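Putative aminomethyltransferase (Leptospirillum rubarum, PDB 3TTG) probably binds a folate, as the T-proteins of glycine cleavage do, and may act as an aminomethyltransferase. Local coordinates at residues L75-F80 / S235-S240; T145-L150 / E205-N210. All coordinates share one frame; numbering follows the deposited sequence.

Contact 1: L75-F80 / S235-S240; sequences LSYSFF and SELNDS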
# COMPACT_ATOMS: atom_id res chain seq x y z
N LEU A 75 -1.12 9.54 -11.11
CA LEU A 75 -1.43 9.13 -9.77
C LEU A 75 -0.19 9.35 -8.91
O LEU A 75 0.90 9.03 -9.34
CB LEU A 75 -1.80 7.67 -9.76
CG LEU A 75 -2.42 7.13 -8.49
CD1 LEU A 75 -3.81 7.55 -8.37
CD2 LEU A 75 -2.37 5.63 -8.51
N SER A 76 -0.37 9.79 -7.68
CA SER A 76 0.77 9.89 -6.76
C SER A 76 0.40 9.28 -5.42
O SER A 76 -0.79 9.06 -5.14
CB SER A 76 1.18 11.34 -6.61
OG SER A 76 0.16 11.93 -5.84
N TYR A 77 1.40 8.78 -4.70
CA TYR A 77 1.26 8.27 -3.38
C TYR A 77 1.65 9.38 -2.41
O TYR A 77 2.58 10.14 -2.68
CB TYR A 77 2.19 7.11 -3.20
CG TYR A 77 1.98 6.35 -1.93
CD1 TYR A 77 0.82 5.63 -1.72
CD2 TYR A 77 3.00 6.23 -1.00
CE1 TYR A 77 0.66 4.85 -0.60
CE2 TYR A 77 2.85 5.45 0.13
CZ TYR A 77 1.67 4.78 0.35
OH TYR A 77 1.56 4.00 1.47
N SER A 78 0.95 9.46 -1.33
CA SER A 78 1.29 10.42 -0.27
C SER A 78 1.00 9.88 1.08
O SER A 78 0.08 9.07 1.26
CB SER A 78 0.47 11.70 -0.42
OG SER A 78 0.96 12.74 0.42
N PHE A 79 1.71 10.42 2.07
CA PHE A 79 1.38 10.30 3.46
C PHE A 79 0.71 11.58 3.94
O PHE A 79 0.85 12.65 3.34
CB PHE A 79 2.63 10.04 4.32
CG PHE A 79 3.22 8.70 4.10
CD1 PHE A 79 2.58 7.56 4.56
CD2 PHE A 79 4.38 8.55 3.35
CE1 PHE A 79 3.10 6.30 4.29
CE2 PHE A 79 4.87 7.29 3.06
CZ PHE A 79 4.27 6.18 3.57
N PHE A 80 0.03 11.44 5.05
CA PHE A 80 -0.51 12.53 5.87
C PHE A 80 0.09 12.31 7.22
O PHE A 80 -0.15 11.28 7.88
CB PHE A 80 -2.04 12.56 5.87
CG PHE A 80 -2.60 12.86 4.51
CD1 PHE A 80 -3.02 14.14 4.19
CD2 PHE A 80 -2.57 11.91 3.50
CE1 PHE A 80 -3.48 14.44 2.93
CE2 PHE A 80 -3.02 12.21 2.24
CZ PHE A 80 -3.45 13.47 1.95
N SER A 235 -0.81 -2.14 9.56
CA SER A 235 0.20 -3.02 10.18
C SER A 235 1.60 -2.41 10.15
O SER A 235 2.30 -2.36 11.18
CB SER A 235 0.22 -4.40 9.50
OG SER A 235 0.19 -4.27 8.10
N GLU A 236 2.04 -2.03 8.99
CA GLU A 236 3.39 -1.43 8.84
C GLU A 236 3.30 0.08 8.84
O GLU A 236 4.27 0.73 9.20
CB GLU A 236 4.08 -1.87 7.55
CG GLU A 236 4.47 -3.35 7.46
CD GLU A 236 3.29 -4.29 7.44
OE1 GLU A 236 2.37 -4.04 6.62
OE2 GLU A 236 3.20 -5.20 8.30
N LEU A 237 2.18 0.66 8.38
CA LEU A 237 2.06 2.11 8.25
C LEU A 237 1.06 2.63 9.24
O LEU A 237 -0.13 2.39 9.14
CB LEU A 237 1.66 2.45 6.80
CG LEU A 237 2.42 1.77 5.71
CD1 LEU A 237 1.79 2.05 4.40
CD2 LEU A 237 3.91 2.10 5.76
N ASN A 238 1.57 3.21 10.28
CA ASN A 238 0.74 3.75 11.39
C ASN A 238 1.61 4.74 12.15
O ASN A 238 2.79 4.86 11.83
CB ASN A 238 0.21 2.59 12.29
CG ASN A 238 1.25 1.82 13.02
OD1 ASN A 238 1.98 2.37 13.83
ND2 ASN A 238 1.37 0.53 12.75
N ASP A 239 1.05 5.36 13.19
CA ASP A 239 1.70 6.47 13.90
C ASP A 239 2.87 6.10 14.78
O ASP A 239 3.44 7.00 15.33
CB ASP A 239 0.72 7.33 14.67
CG ASP A 239 0.05 6.72 15.88
OD1 ASP A 239 0.42 5.60 16.26
OD2 ASP A 239 -0.84 7.39 16.45
N SER A 240 3.29 4.84 14.84
CA SER A 240 4.53 4.45 15.47
C SER A 240 5.69 4.68 14.50
O SER A 240 6.83 4.67 14.92
CB SER A 240 4.50 2.97 15.86
OG SER A 240 3.50 2.77 16.84
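F79 and L237 mark the closest approach of the two backbones, with 9.5 Å between F79 CA and L237 CA. Segment 75-80 is extended and belongs to strand 75-81. Segment 235-240 is an irregular loop. At this separation the backbones do not meet, and side chains make the contact. The contact is small and buried. L237 supplies one methyl group, CD1, which serves two aromatic residues. The first is Y77, whose hydroxyl OH lies 3.5 Å from L237 CD1. The two side chains come from opposite directions. The Y77 ring stands anti to the backbone N (chi1 -171°), which sends OH out toward the loop. That hydroxyl is also hydrogen-bonded to D90, so its polar need is met while a methyl group lies against it. The second is F79. L237 CD1 sits at the edge of its ring, near the ring plane, 4.4 Å from F79 CE1. Strand 75-81 is an outermost strand of the five-stranded antiparallel sheet in the folate-binding domain, and the F79 side chain also rests on I87 of the next strand. E236 ties the loop to the C-terminal barrel, by a salt bridge to R312 and a hydrogen bond to T311. Within the loop, N238 OD1 accepts from S240 N at 3.0 Å, in the carbonyl plane, and closes an Asx turn.

Contact 2: T145-L150 / E205-N210; sequences TISVLL and EDFTSN
S147 and V148 are the residues of helix 145-152 that meet F207 of helix 197-211. The backbones are nearest at V148 and F207, whose CA atoms are 7.4 Å apart. S147 meets the ring through its backbone: S147 O lies 4.0 Å from F207 CZ. Its hydroxyl may add a looser approach, with S147 OG 4.2 Å from F207 CZ, but the side chain has two conformers and this distance belongs to one, so it is doubtful. S147 OG is hydrogen-bonded to E144 O, three residues back in the chain. V148 carries most of the packing on its side. Its CG2 is 3.3 Å from F207 CE2, a tight fit for two carbons, and 3.7 Å from F207 CD2. The other methyl, CG1, reaches the same flank of the ring less closely, at 4.1 Å from F207 CD2. Even the V148 backbone takes part, with CA 3.9 Å from F207 CE2. The two side chains cross at a slant, and CG2 meets the ring obliquely. F207 holds its ring anti to the backbone N (chi1 -162°), which extends it across the gap between the helices. Replacing F207 by an alanine would probably open a gap beside V148 CG2 and leave the two helices with little apolar contact here. V148 also packs on L140 and F36, and T208 touches F36 from the second helix. L149 starts away from helix 197-211, and its side chain packs on L140, A188 and L190. Helix 145-152 thus lies with one flank on strands 135-141 and 187-193 and another against F207. This is helix-to-helix packing beside the mixed sheet of the folate-binding domain.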
# COMPACT_ATOMS: atom_id res chain seq x y z
N THR A 145 -2.32 -7.52 -15.88
CA THR A 145 -3.30 -6.54 -15.44
C THR A 145 -3.72 -5.58 -16.55
O THR A 145 -4.91 -5.31 -16.67
CB THR A 145 -2.71 -5.71 -14.25
OG1 THR A 145 -2.63 -6.59 -13.16
CG2 THR A 145 -3.56 -4.48 -13.87
N ILE A 146 -2.76 -5.02 -17.32
CA ILE A 146 -3.14 -4.05 -18.36
C ILE A 146 -4.02 -4.73 -19.43
O ILE A 146 -4.97 -4.11 -19.90
CB ILE A 146 -1.93 -3.34 -19.03
CG1 ILE A 146 -0.99 -2.67 -18.02
CG2 ILE A 146 -2.41 -2.34 -20.11
CD1 ILE A 146 -1.61 -1.71 -17.14
N SER A 147 -3.71 -5.98 -19.83
CA SER A 147 -4.50 -6.71 -20.84
C SER A 147 -5.94 -6.90 -20.38
O SER A 147 -6.85 -6.82 -21.20
CB SER A 147 -3.87 -8.07 -21.19
OG SER A 147 -4.26 -9.11 -20.31
N VAL A 148 -6.15 -7.10 -19.08
CA VAL A 148 -7.51 -7.27 -18.54
C VAL A 148 -8.22 -5.92 -18.64
O VAL A 148 -9.38 -5.89 -19.03
CB VAL A 148 -7.50 -7.78 -17.07
CG1 VAL A 148 -8.91 -7.84 -16.50
CG2 VAL A 148 -6.80 -9.14 -16.94
N LEU A 149 -7.52 -4.80 -18.33
CA LEU A 149 -8.16 -3.47 -18.41
C LEU A 149 -8.52 -3.14 -19.88
O LEU A 149 -9.64 -2.71 -20.16
CB LEU A 149 -7.23 -2.39 -17.85
CG LEU A 149 -6.98 -2.51 -16.36
CD1 LEU A 149 -5.90 -1.60 -15.95
CD2 LEU A 149 -8.25 -2.32 -15.58
N LEU A 150 -7.58 -3.40 -20.80
CA LEU A 150 -7.77 -3.18 -22.24
C LEU A 150 -8.93 -3.98 -22.79
O LEU A 150 -9.50 -3.57 -23.78
CB LEU A 150 -6.52 -3.52 -23.03
CG LEU A 150 -5.36 -2.58 -22.86
CD1 LEU A 150 -4.11 -3.19 -23.37
CD2 LEU A 150 -5.62 -1.24 -23.57
N GLU A 205 -15.34 -12.38 -14.52
CA GLU A 205 -15.39 -13.83 -14.28
C GLU A 205 -15.14 -14.59 -15.59
O GLU A 205 -14.42 -15.59 -15.61
CB GLU A 205 -16.75 -14.26 -13.68
CG GLU A 205 -16.92 -13.92 -12.20
CD GLU A 205 -18.35 -13.93 -11.69
OE1 GLU A 205 -19.26 -14.39 -12.41
OE2 GLU A 205 -18.56 -13.48 -10.53
N ASP A 206 -15.73 -14.10 -16.70
CA ASP A 206 -15.53 -14.67 -18.04
C ASP A 206 -14.06 -14.54 -18.45
O ASP A 206 -13.43 -15.52 -18.84
CB ASP A 206 -16.42 -13.98 -19.10
CG ASP A 206 -17.93 -14.11 -18.91
OD1 ASP A 206 -18.36 -15.02 -18.16
OD2 ASP A 206 -18.68 -13.30 -19.53
N PHE A 207 -13.50 -13.34 -18.31
CA PHE A 207 -12.11 -13.08 -18.66
C PHE A 207 -11.17 -13.94 -17.86
O PHE A 207 -10.22 -14.49 -18.41
CB PHE A 207 -11.75 -11.59 -18.48
CG PHE A 207 -10.50 -11.23 -19.24
CD1 PHE A 207 -10.57 -10.85 -20.57
CD2 PHE A 207 -9.26 -11.33 -18.65
CE1 PHE A 207 -9.40 -10.53 -21.28
CE2 PHE A 207 -8.10 -11.01 -19.35
CZ PHE A 207 -8.18 -10.59 -20.66
N THR A 208 -11.44 -14.10 -16.57
CA THR A 208 -10.62 -14.92 -15.68
C THR A 208 -10.62 -16.38 -16.12
O THR A 208 -9.55 -16.96 -16.27
CB THR A 208 -11.10 -14.78 -14.21
OG1 THR A 208 -10.72 -13.48 -13.76
CG2 THR A 208 -10.49 -15.77 -13.30
N SER A 209 -11.80 -16.96 -16.33
CA SER A 209 -11.95 -18.35 -16.74
C SER A 209 -11.32 -18.61 -18.14
O SER A 209 -10.75 -19.68 -18.37
CB SER A 209 -13.44 -18.72 -16.76
OG SER A 209 -13.64 -20.04 -17.24
N ASN A 210 -11.44 -17.65 -19.07
CA ASN A 210 -10.94 -17.81 -20.44
C ASN A 210 -9.44 -17.61 -20.54
O ASN A 210 -8.79 -18.37 -21.26
CB ASN A 210 -11.63 -16.82 -21.38
CG ASN A 210 -13.09 -17.11 -21.60
OD1 ASN A 210 -13.59 -18.22 -21.38
ND2 ASN A 210 -13.83 -16.13 -22.07

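Overall arrangement
Both contacts fall within the folate-binding domain, but they serve different parts of it. Their centres are 30 Å apart and their nearest atoms about 11 Å apart, so they do not touch. Along the chain, contact 2 is nested inside the loop closed by contact 1. Contact 1 is central, about 8 Å from the centre of the chain, and its loop reaches the C-terminal barrel. Contact 2 lies farther out, about 23 Å from that centre, beside the mixed sheet. In T-proteins the domains surround a central folate site. By that likeness contact 1 is probably the nearer to any such site, and contact 2 is peripheral packing.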